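Local coordinates for protein cellulase (PDB 6XSO) that probably hydrolyses internal beta-glycosidic bonds of cellulose and related plant polysaccharides such as xylan, as a broad-specificity family 5 endoglucanase, at residues A78-V83 against F347-L352; W33-T38 against P65-M70; T21-V26 against G301-I306. All coordinates share one frame; numbering follows the deposited sequence.

Contact 1: A78-V83 against F347-L352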
ATOM      1  N   ALA A  78       9.089  -3.884  -8.141  1.00 19.04           N
ATOM      2  CA  ALA A  78       8.028  -4.251  -7.213  1.00 18.67           C
ATOM      3  C   ALA A  78       6.723  -3.644  -7.694  1.00 19.06           C
ATOM      4  O   ALA A  78       6.714  -2.554  -8.272  1.00 20.36           O
ATOM      5  CB  ALA A  78       8.357  -3.744  -5.797  1.00 21.57           C
ATOM      6  N   ILE A  79       5.629  -4.367  -7.445  1.00 20.27           N
ATOM      7  CA  ILE A  79       4.287  -3.926  -7.794  1.00 18.90           C
ATOM      8  C   ILE A  79       3.415  -4.055  -6.547  1.00 18.40           C
ATOM      9  O   ILE A  79       3.378  -5.123  -5.926  1.00 20.73           O
ATOM     10  CB  ILE A  79       3.694  -4.762  -8.944  1.00 18.63           C
ATOM     11  CG1 ILE A  79       4.610  -4.829 -10.178  1.00 20.82           C
ATOM     12  CG2 ILE A  79       2.307  -4.221  -9.331  1.00 21.16           C
ATOM     13  CD1 ILE A  79       4.801  -3.519 -10.932  1.00 20.00           C
ATOM     14  N   ARG A  80       2.727  -2.970  -6.179  1.00 18.31           N
ATOM     15  CA  ARG A  80       1.645  -3.043  -5.206  1.00 17.89           C
ATOM     16  C   ARG A  80       0.350  -3.302  -5.970  1.00 18.53           C
ATOM     17  O   ARG A  80       0.036  -2.586  -6.930  1.00 19.69           O
ATOM     18  CB  ARG A  80       1.537  -1.757  -4.381  1.00 18.27           C
ATOM     19  CG  ARG A  80       0.373  -1.738  -3.346  1.00 18.29           C
ATOM     20  CD  ARG A  80       0.645  -0.695  -2.348  1.00 19.19           C
ATOM     21  NE  ARG A  80      -0.316  -0.425  -1.282  1.00 17.09           N
ATOM     22  CZ  ARG A  80      -1.203   0.567  -1.274  1.00 18.93           C
ATOM     23  NH1 ARG A  80      -1.430   1.298  -2.360  1.00 18.83           N
ATOM     24  NH2 ARG A  80      -1.915   0.790  -0.179  1.00 18.43           N
ATOM     25  N   VAL A  81      -0.395  -4.313  -5.528  1.00 19.36           N
ATOM     26  CA  VAL A  81      -1.645  -4.751  -6.148  1.00 20.45           C
ATOM     27  C   VAL A  81      -2.728  -4.502  -5.100  1.00 19.49           C
ATOM     28  O   VAL A  81      -3.044  -5.398  -4.303  1.00 20.47           O
ATOM     29  CB  VAL A  81      -1.568  -6.222  -6.586  1.00 20.03           C
ATOM     30  CG1 VAL A  81      -2.910  -6.688  -7.150  1.00 21.63           C
ATOM     31  CG2 VAL A  81      -0.474  -6.395  -7.654  1.00 21.68           C
ATOM     32  N   PRO A  82      -3.299  -3.303  -5.043  1.00 19.23           N
ATOM     33  CA  PRO A  82      -4.392  -3.063  -4.094  1.00 18.77           C
ATOM     34  C   PRO A  82      -5.604  -3.913  -4.431  1.00 18.83           C
ATOM     35  O   PRO A  82      -5.975  -4.074  -5.594  1.00 20.29           O
ATOM     36  CB  PRO A  82      -4.718  -1.578  -4.273  1.00 22.61           C
ATOM     37  CG  PRO A  82      -3.716  -1.029  -5.176  1.00 26.20           C
ATOM     38  CD  PRO A  82      -3.003  -2.128  -5.874  1.00 19.61           C
ATOM     39  N   VAL A  83      -6.253  -4.434  -3.393  1.00 19.27           N
ATOM     40  CA  VAL A  83      -7.431  -5.273  -3.576  1.00 20.39           C
ATOM     41  C   VAL A  83      -8.508  -4.818  -2.604  1.00 20.77           C
ATOM     42  O   VAL A  83      -8.237  -4.655  -1.408  1.00 20.55           O
ATOM     43  CB  VAL A  83      -7.137  -6.771  -3.336  1.00 19.16           C
ATOM     44  CG1 VAL A  83      -8.365  -7.611  -3.616  1.00 20.46           C
ATOM     45  CG2 VAL A  83      -6.008  -7.267  -4.184  1.00 20.59           C
ATOM     46  N   PHE A 347       6.463   3.485  -4.115  1.00 17.55           N
ATOM     47  CA  PHE A 347       5.555   2.887  -5.100  1.00 18.15           C
ATOM     48  C   PHE A 347       4.703   4.001  -5.717  1.00 18.85           C
ATOM     49  O   PHE A 347       3.813   4.545  -5.056  1.00 18.34           O
ATOM     50  CB  PHE A 347       4.655   1.813  -4.445  1.00 17.63           C
ATOM     51  CG  PHE A 347       5.367   0.528  -4.078  1.00 16.66           C
ATOM     52  CD1 PHE A 347       6.211   0.474  -2.987  1.00 20.09           C
ATOM     53  CD2 PHE A 347       5.152  -0.650  -4.802  1.00 19.69           C
ATOM     54  CE1 PHE A 347       6.858  -0.704  -2.645  1.00 20.65           C
ATOM     55  CE2 PHE A 347       5.791  -1.841  -4.458  1.00 19.32           C
ATOM     56  CZ  PHE A 347       6.639  -1.869  -3.387  1.00 20.24           C
ATOM     57  N   TYR A 348       4.970   4.346  -6.982  1.00 17.57           N
ATOM     58  CA  TYR A 348       4.252   5.434  -7.648  1.00 17.83           C
ATOM     59  C   TYR A 348       2.780   5.066  -7.870  1.00 18.36           C
ATOM     60  O   TYR A 348       2.455   3.917  -8.165  1.00 18.56           O
ATOM     61  CB  TYR A 348       4.948   5.770  -8.992  1.00 17.48           C
ATOM     62  CG  TYR A 348       4.404   7.035  -9.569  1.00 17.12           C
ATOM     63  CD1 TYR A 348       3.388   6.998 -10.518  1.00 17.81           C
ATOM     64  CD2 TYR A 348       4.864   8.274  -9.138  1.00 19.39           C
ATOM     65  CE1 TYR A 348       2.838   8.164 -11.010  1.00 19.75           C
ATOM     66  CE2 TYR A 348       4.322   9.436  -9.628  1.00 19.41           C
ATOM     67  CZ  TYR A 348       3.307   9.376 -10.554  1.00 19.80           C
ATOM     68  OH  TYR A 348       2.763  10.553 -11.005  1.00 21.45           O
ATOM     69  N   TRP A 349       1.880   6.045  -7.711  1.00 17.37           N
ATOM     70  CA  TRP A 349       0.441   5.786  -7.836  1.00 18.52           C
ATOM     71  C   TRP A 349      -0.025   5.952  -9.286  1.00 18.63           C
ATOM     72  O   TRP A 349      -0.142   7.076  -9.780  1.00 20.55           O
ATOM     73  CB  TRP A 349      -0.378   6.723  -6.942  1.00 18.97           C
ATOM     74  CG  TRP A 349      -1.855   6.428  -7.112  1.00 19.74           C
ATOM     75  CD1 TRP A 349      -2.781   7.179  -7.787  1.00 21.36           C
ATOM     76  CD2 TRP A 349      -2.536   5.260  -6.665  1.00 18.72           C
ATOM     77  NE1 TRP A 349      -4.005   6.550  -7.768  1.00 22.59           N
ATOM     78  CE2 TRP A 349      -3.881   5.365  -7.093  1.00 20.06           C
ATOM     79  CE3 TRP A 349      -2.147   4.126  -5.942  1.00 18.30           C
ATOM     80  CZ2 TRP A 349      -4.830   4.383  -6.813  1.00 20.10           C
ATOM     81  CZ3 TRP A 349      -3.086   3.161  -5.653  1.00 20.52           C
ATOM     82  CH2 TRP A 349      -4.420   3.293  -6.083  1.00 20.97           C
ATOM     83  N   MET A 350      -0.353   4.840  -9.943  1.00 20.10           N
ATOM     84  CA  MET A 350      -0.986   4.833 -11.271  1.00 18.66           C
ATOM     85  C   MET A 350      -0.149   5.626 -12.278  1.00 18.62           C
ATOM     86  O   MET A 350       1.087   5.611 -12.239  1.00 20.29           O
ATOM     87  CB  MET A 350      -2.439   5.266 -11.152  1.00 20.46           C
ATOM     88  CG  MET A 350      -3.322   4.271 -10.410  1.00 21.78           C
ATOM     89  SD  MET A 350      -5.083   4.687 -10.411  1.00 21.58           S
ATOM     90  CE  MET A 350      -5.515   4.343 -12.112  1.00 22.96           C
ATOM     91  N   GLY A 351      -0.810   6.293 -13.213  1.00 20.32           N
ATOM     92  CA  GLY A 351      -0.089   6.875 -14.315  1.00 20.55           C
ATOM     93  C   GLY A 351       0.736   5.790 -14.970  1.00 23.74           C
ATOM     94  O   GLY A 351       0.428   4.597 -14.854  1.00 23.36           O
ATOM     95  N   LEU A 352       1.785   6.222 -15.658  1.00 22.53           N
ATOM     96  CA  LEU A 352       2.798   5.402 -16.320  1.00 21.06           C
ATOM     97  C   LEU A 352       2.227   4.571 -17.461  1.00 22.53           C
ATOM     98  O   LEU A 352       2.583   4.811 -18.619  1.00 23.11           O
ATOM     99  CB  LEU A 352       3.588   4.531 -15.348  1.00 20.42           C
ATOM    100  CG  LEU A 352       4.226   5.239 -14.150  1.00 19.42           C
ATOM    101  CD1 LEU A 352       5.264   4.308 -13.519  1.00 20.82           C
ATOM    102  CD2 LEU A 352       4.847   6.592 -14.454  1.00 20.75           C
TER
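The CD2-CE2-CZ side of the F347 ring meets A78, I79 and R80. The methyl CB of A78 lies 3.5 Å from both CE2 and CZ of F347, and the backbone N of R80 is 3.6 Å from F347 CD2; both come in obliquely, while the carbonyl carbon of I79 sits at the ring edge. R80 CB also meets F347 CD2, at 3.8 Å. With chi1 of -72°, F347 CG stands trans to its own carbonyl carbon, which swings the phenyl group across to the strand. This end is tight and buried. Toward the loops the packing thins: NH1 of R80 is 4.1 Å from W349 CZ3, and P82 CG is 4.3 Å from that same carbon. CZ3 lies at the guanidinium edge, and the two planes are inclined by 66°, so this is no stack. W349 is partly exposed, and M350 CG sits 3.5 Å above one face of its indole, displaced toward the rim. R80 runs extended to NE, letting NH2 form a salt bridge with E171 and NH1 one with E308, while N34 OD1 also accepts from NH1. No hydrogen bond joins the two segments. Their strand axes pass at 7.9 Å with 49° between directions, too far for paired neighbours, and strand 31-34 fills the place between. These are the second and last strands of a closed sheet of eight parallel strands in order 1 to 8, the (beta/alpha)8 barrel. R80 lies near the C-terminal end of strand 78-81, and family 5 active sites lie at that end of the barrel.

Contact 2: W33-T38 against P65-M70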
ATOM      1  N   TRP A  33       5.523   0.380  -8.365  1.00 19.25           N
ATOM      2  CA  TRP A  33       4.372   0.975  -9.019  1.00 19.18           C
ATOM      3  C   TRP A  33       3.121   0.310  -8.475  1.00 20.42           C
ATOM      4  O   TRP A  33       3.150  -0.868  -8.107  1.00 20.22           O
ATOM      5  CB  TRP A  33       4.427   0.704 -10.509  1.00 20.56           C
ATOM      6  CG  TRP A  33       3.311   1.320 -11.312  1.00 19.42           C
ATOM      7  CD1 TRP A  33       3.014   2.652 -11.445  1.00 21.58           C
ATOM      8  CD2 TRP A  33       2.358   0.617 -12.113  1.00 21.03           C
ATOM      9  NE1 TRP A  33       1.944   2.817 -12.294  1.00 22.03           N
ATOM     10  CE2 TRP A  33       1.523   1.579 -12.712  1.00 21.80           C
ATOM     11  CE3 TRP A  33       2.143  -0.735 -12.401  1.00 23.11           C
ATOM     12  CZ2 TRP A  33       0.491   1.229 -13.580  1.00 20.93           C
ATOM     13  CZ3 TRP A  33       1.110  -1.076 -13.253  1.00 25.08           C
ATOM     14  CH2 TRP A  33       0.302  -0.104 -13.831  1.00 24.30           C
ATOM     15  N   ASN A  34       2.022   1.078  -8.445  1.00 17.64           N
ATOM     16  CA  ASN A  34       0.710   0.594  -8.028  1.00 18.21           C
ATOM     17  C   ASN A  34      -0.170   0.280  -9.232  1.00 19.23           C
ATOM     18  O   ASN A  34      -0.425   1.156 -10.067  1.00 20.65           O
ATOM     19  CB  ASN A  34      -0.057   1.648  -7.220  1.00 18.20           C
ATOM     20  CG  ASN A  34       0.359   1.711  -5.810  1.00 18.45           C
ATOM     21  OD1 ASN A  34      -0.178   1.017  -4.957  1.00 18.55           O
ATOM     22  ND2 ASN A  34       1.318   2.582  -5.529  1.00 19.26           N
ATOM     23  N   LEU A  35      -0.722  -0.934  -9.258  1.00 19.66           N
ATOM     24  CA  LEU A  35      -1.781  -1.308 -10.201  1.00 19.29           C
ATOM     25  C   LEU A  35      -3.119  -0.784  -9.677  1.00 22.73           C
ATOM     26  O   LEU A  35      -4.009  -1.524  -9.245  1.00 21.54           O
ATOM     27  CB  LEU A  35      -1.803  -2.817 -10.363  1.00 19.56           C
ATOM     28  CG  LEU A  35      -2.731  -3.335 -11.475  1.00 20.99           C
ATOM     29  CD1 LEU A  35      -2.179  -3.113 -12.866  1.00 21.14           C
ATOM     30  CD2 LEU A  35      -3.038  -4.828 -11.251  1.00 21.98           C
ATOM     31  N   GLY A  36      -3.233   0.552  -9.664  1.00 20.47           N
ATOM     32  CA  GLY A  36      -4.360   1.186  -9.009  1.00 20.82           C
ATOM     33  C   GLY A  36      -5.650   1.174  -9.830  1.00 20.13           C
ATOM     34  O   GLY A  36      -5.668   1.030 -11.055  1.00 20.95           O
ATOM     35  N   ASN A  37      -6.764   1.339  -9.100  1.00 20.24           N
ATOM     36  CA  ASN A  37      -8.105   1.443  -9.674  1.00 21.32           C
ATOM     37  C   ASN A  37      -8.490   0.179 -10.447  1.00 22.03           C
ATOM     38  O   ASN A  37      -9.253   0.225 -11.418  1.00 22.94           O
ATOM     39  CB  ASN A  37      -8.263   2.694 -10.549  1.00 22.57           C
ATOM     40  CG  ASN A  37      -8.414   3.985  -9.751  1.00 21.06           C
ATOM     41  OD1 ASN A  37      -8.302   4.034  -8.516  1.00 22.57           O
ATOM     42  ND2 ASN A  37      -8.675   5.057 -10.482  1.00 24.21           N
ATOM     43  N   THR A  38      -7.995  -0.964  -9.994  1.00 22.32           N
ATOM     44  CA  THR A  38      -8.096  -2.244 -10.703  1.00 22.68           C
ATOM     45  C   THR A  38      -8.759  -3.245  -9.783  1.00 22.95           C
ATOM     46  O   THR A  38      -9.994  -3.223  -9.624  1.00 23.67           O
ATOM     47  CB  THR A  38      -6.707  -2.615 -11.253  1.00 21.01           C
ATOM     48  OG1 THR A  38      -6.214  -1.531 -12.067  1.00 23.36           O
ATOM     49  CG2 THR A  38      -6.807  -3.840 -12.140  1.00 23.35           C
ATOM     50  N   PRO A  65      -0.347 -10.365 -18.287  1.00 26.43           N
ATOM     51  CA  PRO A  65       1.004 -10.494 -17.718  1.00 27.50           C
ATOM     52  C   PRO A  65       2.044  -9.635 -18.409  1.00 23.66           C
ATOM     53  O   PRO A  65       3.045  -9.268 -17.780  1.00 25.90           O
ATOM     54  CB  PRO A  65       1.304 -11.997 -17.839  1.00 25.72           C
ATOM     55  CG  PRO A  65       0.366 -12.502 -18.888  1.00 31.24           C
ATOM     56  CD  PRO A  65      -0.882 -11.668 -18.735  1.00 30.26           C
ATOM     57  N   GLU A  66       1.829  -9.295 -19.677  0.55 23.77           N
ATOM     58  CA  GLU A  66       2.830  -8.542 -20.420  0.55 25.29           C
ATOM     59  C   GLU A  66       3.075  -7.172 -19.805  0.55 25.05           C
ATOM     60  O   GLU A  66       4.198  -6.655 -19.873  0.55 25.35           O
ATOM     61  CB  GLU A  66       2.375  -8.428 -21.870  0.55 25.90           C
ATOM     62  CG  GLU A  66       2.457  -9.728 -22.657  0.55 24.23           C
ATOM     63  CD  GLU A  66       1.441 -10.811 -22.279  0.55 31.29           C
ATOM     64  OE1 GLU A  66       0.297 -10.511 -21.832  0.55 23.22           O
ATOM     65  OE2 GLU A  66       1.809 -11.991 -22.466  0.55 40.04           O
ATOM     66  N   LEU A  67       2.043  -6.565 -19.219  1.00 24.48           N
ATOM     67  CA  LEU A  67       2.219  -5.290 -18.534  1.00 22.36           C
ATOM     68  C   LEU A  67       3.392  -5.336 -17.559  1.00 23.69           C
ATOM     69  O   LEU A  67       4.162  -4.377 -17.453  1.00 22.04           O
ATOM     70  CB  LEU A  67       0.940  -4.924 -17.774  1.00 21.97           C
ATOM     71  CG  LEU A  67       0.995  -3.704 -16.864  1.00 23.14           C
ATOM     72  CD1 LEU A  67       1.244  -2.418 -17.638  1.00 23.80           C
ATOM     73  CD2 LEU A  67      -0.332  -3.624 -16.053  1.00 24.67           C
ATOM     74  N   PHE A  68       3.533  -6.429 -16.816  1.00 22.20           N
ATOM     75  CA  PHE A  68       4.571  -6.487 -15.793  1.00 22.18           C
ATOM     76  C   PHE A  68       5.938  -6.810 -16.381  1.00 22.03           C
ATOM     77  O   PHE A  68       6.949  -6.368 -15.825  1.00 23.19           O
ATOM     78  CB  PHE A  68       4.136  -7.419 -14.669  1.00 21.88           C
ATOM     79  CG  PHE A  68       2.857  -6.966 -14.005  1.00 23.03           C
ATOM     80  CD1 PHE A  68       2.788  -5.732 -13.375  1.00 24.85           C
ATOM     81  CD2 PHE A  68       1.714  -7.732 -14.090  1.00 24.74           C
ATOM     82  CE1 PHE A  68       1.605  -5.305 -12.790  1.00 23.56           C
ATOM     83  CE2 PHE A  68       0.530  -7.302 -13.507  1.00 23.50           C
ATOM     84  CZ  PHE A  68       0.481  -6.093 -12.867  1.00 22.92           C
ATOM     85  N   LYS A  69       5.990  -7.561 -17.483  1.00 21.61           N
ATOM     86  CA  LYS A  69       7.237  -7.685 -18.238  1.00 19.73           C
ATOM     87  C   LYS A  69       7.740  -6.309 -18.635  1.00 24.06           C
ATOM     88  O   LYS A  69       8.928  -5.999 -18.478  1.00 22.16           O
ATOM     89  CB  LYS A  69       7.006  -8.558 -19.465  1.00 23.12           C
ATOM     90  CG  LYS A  69       8.236  -8.760 -20.382  1.00 24.73           C
ATOM     91  CD  LYS A  69       7.891  -9.678 -21.573  1.00 26.80           C
ATOM     92  CE  LYS A  69       9.088  -9.920 -22.504  1.00 28.52           C
ATOM     93  NZ  LYS A  69       9.482  -8.642 -23.140  1.00 27.26           N
ATOM     94  N   MET A  70       6.837  -5.454 -19.110  1.00 22.43           N
ATOM     95  CA  MET A  70       7.216  -4.100 -19.508  1.00 23.36           C
ATOM     96  C   MET A  70       7.717  -3.293 -18.315  1.00 21.92           C
ATOM     97  O   MET A  70       8.741  -2.603 -18.404  1.00 22.60           O
ATOM     98  CB  MET A  70       6.012  -3.406 -20.156  1.00 23.36           C
ATOM     99  CG  MET A  70       6.340  -2.034 -20.724  1.00 23.63           C
ATOM    100  SD  MET A  70       4.892  -1.214 -21.420  1.00 25.67           S
ATOM    101  CE  MET A  70       4.021  -0.716 -19.944  1.00 23.46           C
TER
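L35 meets both L67 and F68 with its methyl groups, and its atoms can be followed outward. L35 CB is still 4.7 Å from F68 CZ, and L35 CG is 4.5 Å from F68 CZ. At the branch the contact becomes real: CD1 touches L67 CD2 at 3.7 Å and F68 CZ at 4.0 Å, whereas CD2 reaches F68 CZ alone, at 4.1 Å. The chi1 of -172° turns CG away from the backbone N, and this extension carries both methyls to the helix. L35 and F68 run nearly at right angles, and the leucine comes to the phenyl ring obliquely. L67 CD2 is the meeting point of the group, since it also lies over one face of the F68 ring, displaced toward the rim.

W33 joins from the strand proper. Its CZ3, at the indole edge, meets L67 CD2 at 4.1 Å and F68 CE1 at 4.3 Å, both near the ring plane. The polar side of that ring is anchored at NE1, which donates to M350 O and, weakly, to G351 O. The topology here is a beta-alpha-beta crossover: strand 31-34 leads through helix 66-73 to the adjacent parallel strand 78-81, and W33, L35, L67 and F68 form part of the layer between barrel wall and outer helix. I79 of that second strand packs on both W33 and F68, and Y109 and V110 of helix 97-111 also touch F68.

The strand ends at N34, and L35 is the centre of an inverse gamma turn. T38 OG1 donates to G36 O over 2.8 Å, approaching from above the carbonyl plane, 61° out of it.

Contact 3: T21-V26 against G301-I306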
ATOM      1  N   THR A  21      15.075 -10.503   5.691  1.00 25.70           N
ATOM      2  CA  THR A  21      14.490  -9.540   6.607  1.00 22.47           C
ATOM      3  C   THR A  21      13.648  -8.533   5.829  1.00 24.89           C
ATOM      4  O   THR A  21      13.877  -8.261   4.647  1.00 23.72           O
ATOM      5  CB  THR A  21      15.564  -8.769   7.385  1.00 25.10           C
ATOM      6  OG1 THR A  21      16.355  -7.979   6.490  1.00 26.39           O
ATOM      7  CG2 THR A  21      16.467  -9.714   8.176  1.00 29.65           C
ATOM      8  N   ALA A  22      12.676  -7.940   6.519  1.00 22.71           N
ATOM      9  CA  ALA A  22      11.907  -6.887   5.873  1.00 21.36           C
ATOM     10  C   ALA A  22      12.793  -5.718   5.473  1.00 22.14           C
ATOM     11  O   ALA A  22      12.535  -5.081   4.451  1.00 22.00           O
ATOM     12  CB  ALA A  22      10.783  -6.420   6.786  1.00 23.10           C
ATOM     13  N   THR A  23      13.837  -5.422   6.254  1.00 23.86           N
ATOM     14  CA  THR A  23      14.744  -4.334   5.896  1.00 22.10           C
ATOM     15  C   THR A  23      15.389  -4.597   4.540  1.00 22.26           C
ATOM     16  O   THR A  23      15.465  -3.707   3.688  1.00 21.67           O
ATOM     17  CB  THR A  23      15.801  -4.135   6.988  1.00 23.18           C
ATOM     18  OG1 THR A  23      15.181  -3.604   8.166  1.00 23.06           O
ATOM     19  CG2 THR A  23      16.883  -3.165   6.543  1.00 22.03           C
ATOM     20  N   ASN A  24      15.856  -5.829   4.317  1.00 22.88           N
ATOM     21  CA  ASN A  24      16.431  -6.152   3.013  1.00 22.97           C
ATOM     22  C   ASN A  24      15.367  -6.195   1.922  1.00 21.53           C
ATOM     23  O   ASN A  24      15.631  -5.775   0.786  1.00 23.37           O
ATOM     24  CB  ASN A  24      17.201  -7.464   3.087  1.00 23.81           C
ATOM     25  CG  ASN A  24      18.588  -7.279   3.667  1.00 29.00           C
ATOM     26  OD1 ASN A  24      19.234  -6.253   3.439  1.00 31.58           O
ATOM     27  ND2 ASN A  24      19.054  -8.264   4.423  1.00 29.18           N
ATOM     28  N   ALA A  25      14.170  -6.709   2.228  1.00 21.28           N
ATOM     29  CA  ALA A  25      13.113  -6.725   1.220  1.00 23.14           C
ATOM     30  C   ALA A  25      12.847  -5.322   0.697  1.00 21.57           C
ATOM     31  O   ALA A  25      12.773  -5.092  -0.517  1.00 20.77           O
ATOM     32  CB  ALA A  25      11.826  -7.296   1.805  1.00 24.76           C
ATOM     33  N   VAL A  26      12.724  -4.362   1.611  1.00 21.00           N
ATOM     34  CA  VAL A  26      12.354  -3.004   1.233  1.00 19.76           C
ATOM     35  C   VAL A  26      13.457  -2.364   0.408  1.00 21.38           C
ATOM     36  O   VAL A  26      13.193  -1.699  -0.598  1.00 21.41           O
ATOM     37  CB  VAL A  26      12.003  -2.207   2.504  1.00 20.10           C
ATOM     38  CG1 VAL A  26      11.859  -0.728   2.186  1.00 20.74           C
ATOM     39  CG2 VAL A  26      10.725  -2.763   3.138  1.00 20.36           C
ATOM     40  N   GLY A 301      15.146   0.520  13.461  1.00 24.12           N
ATOM     41  CA  GLY A 301      15.208  -0.778  12.820  1.00 27.18           C
ATOM     42  C   GLY A 301      13.897  -1.271  12.266  1.00 27.80           C
ATOM     43  O   GLY A 301      13.742  -2.473  12.033  1.00 27.93           O
ATOM     44  N   ILE A 302      12.941  -0.376  12.057  1.00 24.83           N
ATOM     45  CA  ILE A 302      11.661  -0.687  11.436  1.00 22.34           C
ATOM     46  C   ILE A 302      11.682  -0.065  10.040  1.00 20.86           C
ATOM     47  O   ILE A 302      11.645   1.169   9.910  1.00 22.14           O
ATOM     48  CB  ILE A 302      10.492  -0.153  12.272  1.00 22.54           C
ATOM     49  CG1 ILE A 302      10.519  -0.735  13.682  1.00 26.07           C
ATOM     50  CG2 ILE A 302       9.169  -0.466  11.567  1.00 24.09           C
ATOM     51  CD1 ILE A 302       9.717   0.092  14.666  1.00 35.91           C
ATOM     52  N   PRO A 303      11.750  -0.865   8.982  1.00 20.03           N
ATOM     53  CA  PRO A 303      11.822  -0.296   7.632  1.00 20.75           C
ATOM     54  C   PRO A 303      10.480   0.276   7.199  1.00 21.41           C
ATOM     55  O   PRO A 303       9.418  -0.116   7.695  1.00 20.29           O
ATOM     56  CB  PRO A 303      12.243  -1.489   6.766  1.00 21.22           C
ATOM     57  CG  PRO A 303      11.663  -2.701   7.522  1.00 20.58           C
ATOM     58  CD  PRO A 303      11.766  -2.344   8.974  1.00 21.94           C
ATOM     59  N   VAL A 304      10.543   1.239   6.289  1.00 20.86           N
ATOM     60  CA  VAL A 304       9.359   1.964   5.848  1.00 19.93           C
ATOM     61  C   VAL A 304       9.181   1.833   4.347  1.00 17.30           C
ATOM     62  O   VAL A 304      10.146   1.896   3.567  1.00 18.75           O
ATOM     63  CB  VAL A 304       9.427   3.441   6.274  1.00 18.24           C
ATOM     64  CG1 VAL A 304       8.264   4.256   5.698  1.00 19.91           C
ATOM     65  CG2 VAL A 304       9.461   3.541   7.782  1.00 21.04           C
ATOM     66  N   ILE A 305       7.924   1.685   3.947  1.00 19.70           N
ATOM     67  CA  ILE A 305       7.502   1.703   2.555  1.00 18.11           C
ATOM     68  C   ILE A 305       6.593   2.906   2.358  1.00 18.71           C
ATOM     69  O   ILE A 305       5.603   3.067   3.084  1.00 19.07           O
ATOM     70  CB  ILE A 305       6.758   0.405   2.171  1.00 17.20           C
ATOM     71  CG1 ILE A 305       7.671  -0.808   2.326  1.00 20.48           C
ATOM     72  CG2 ILE A 305       6.124   0.546   0.768  1.00 19.46           C
ATOM     73  CD1 ILE A 305       6.913  -2.153   2.326  1.00 21.80           C
ATOM     74  N   ILE A 306       6.918   3.745   1.377  1.00 18.56           N
ATOM     75  CA  ILE A 306       6.002   4.796   0.910  1.00 18.37           C
ATOM     76  C   ILE A 306       5.212   4.128  -0.214  1.00 19.46           C
ATOM     77  O   ILE A 306       5.644   4.043  -1.377  1.00 19.49           O
ATOM     78  CB  ILE A 306       6.746   6.066   0.498  1.00 17.27           C
ATOM     79  CG1 ILE A 306       7.514   6.633   1.698  1.00 18.02           C
ATOM     80  CG2 ILE A 306       5.772   7.085  -0.078  1.00 19.47           C
ATOM     81  CD1 ILE A 306       8.415   7.823   1.314  1.00 19.70           C
TER
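P303 lays its pyrrolidine ring against the first turn of helix 22-28, where T23 OG1 is 3.7 Å from both CG and CD of P303 and the two side chains cross at about a right angle. A22 flanks the same ring, its CB 3.9 Å from P303 CG. One turn on, V26 fills the next position. Its chi1 of 170° sets CG1 opposite the backbone N and directs its two methyls differently: CG1 sits 3.4 Å from V304 O, while CG2 meets I305 CG1 at 3.7 Å and P303 CB at 4.1 Å. The I305 chain passes V26 at a slant.

Each segment also carries a helix terminus: T21 is the N-cap of helix 22-28, accepting from N24 N at its OG1 in a nearly straight bond (163°), and G301, at positive phi, is the C-prime residue of the Schellman motif closing helix 279-298. P303 lies just before strand 304-309, and V26 also touches A345 at the start of the neighbouring strand, which places helix 22-28 across the end of the barrel where its strands begin.

No hydrogen bond crosses between the segments, and T23 OG1 stays 4.3 Å from G301 O. They are held by van der Waals packing of A22, T23 and V26 on P303 and I305, a contact governed by shape rather than by directional bonds.

Overall arrangement
From the N terminus, 21-26 opens contact 3 and 33-38, from the end of strand 31-34, opens contact 2. Contact 2 closes first, at 65-70, a short loop wholly within the long one of contact 3. Segment 78-83 then starts contact 1; contact 3 closes at 301-306 and contact 1 only at 347-352, so these two long loops cross. All three reach the same barrel. Contact 2 fastens an outer helix to the wall, contact 1 reaches across the interior from the second strand to the last, past the first strand between them, and contact 3 seats the N-terminal helix by strand 304-309. A probable hydrogen bond from F347 N to I306 O links contacts 1 and 3.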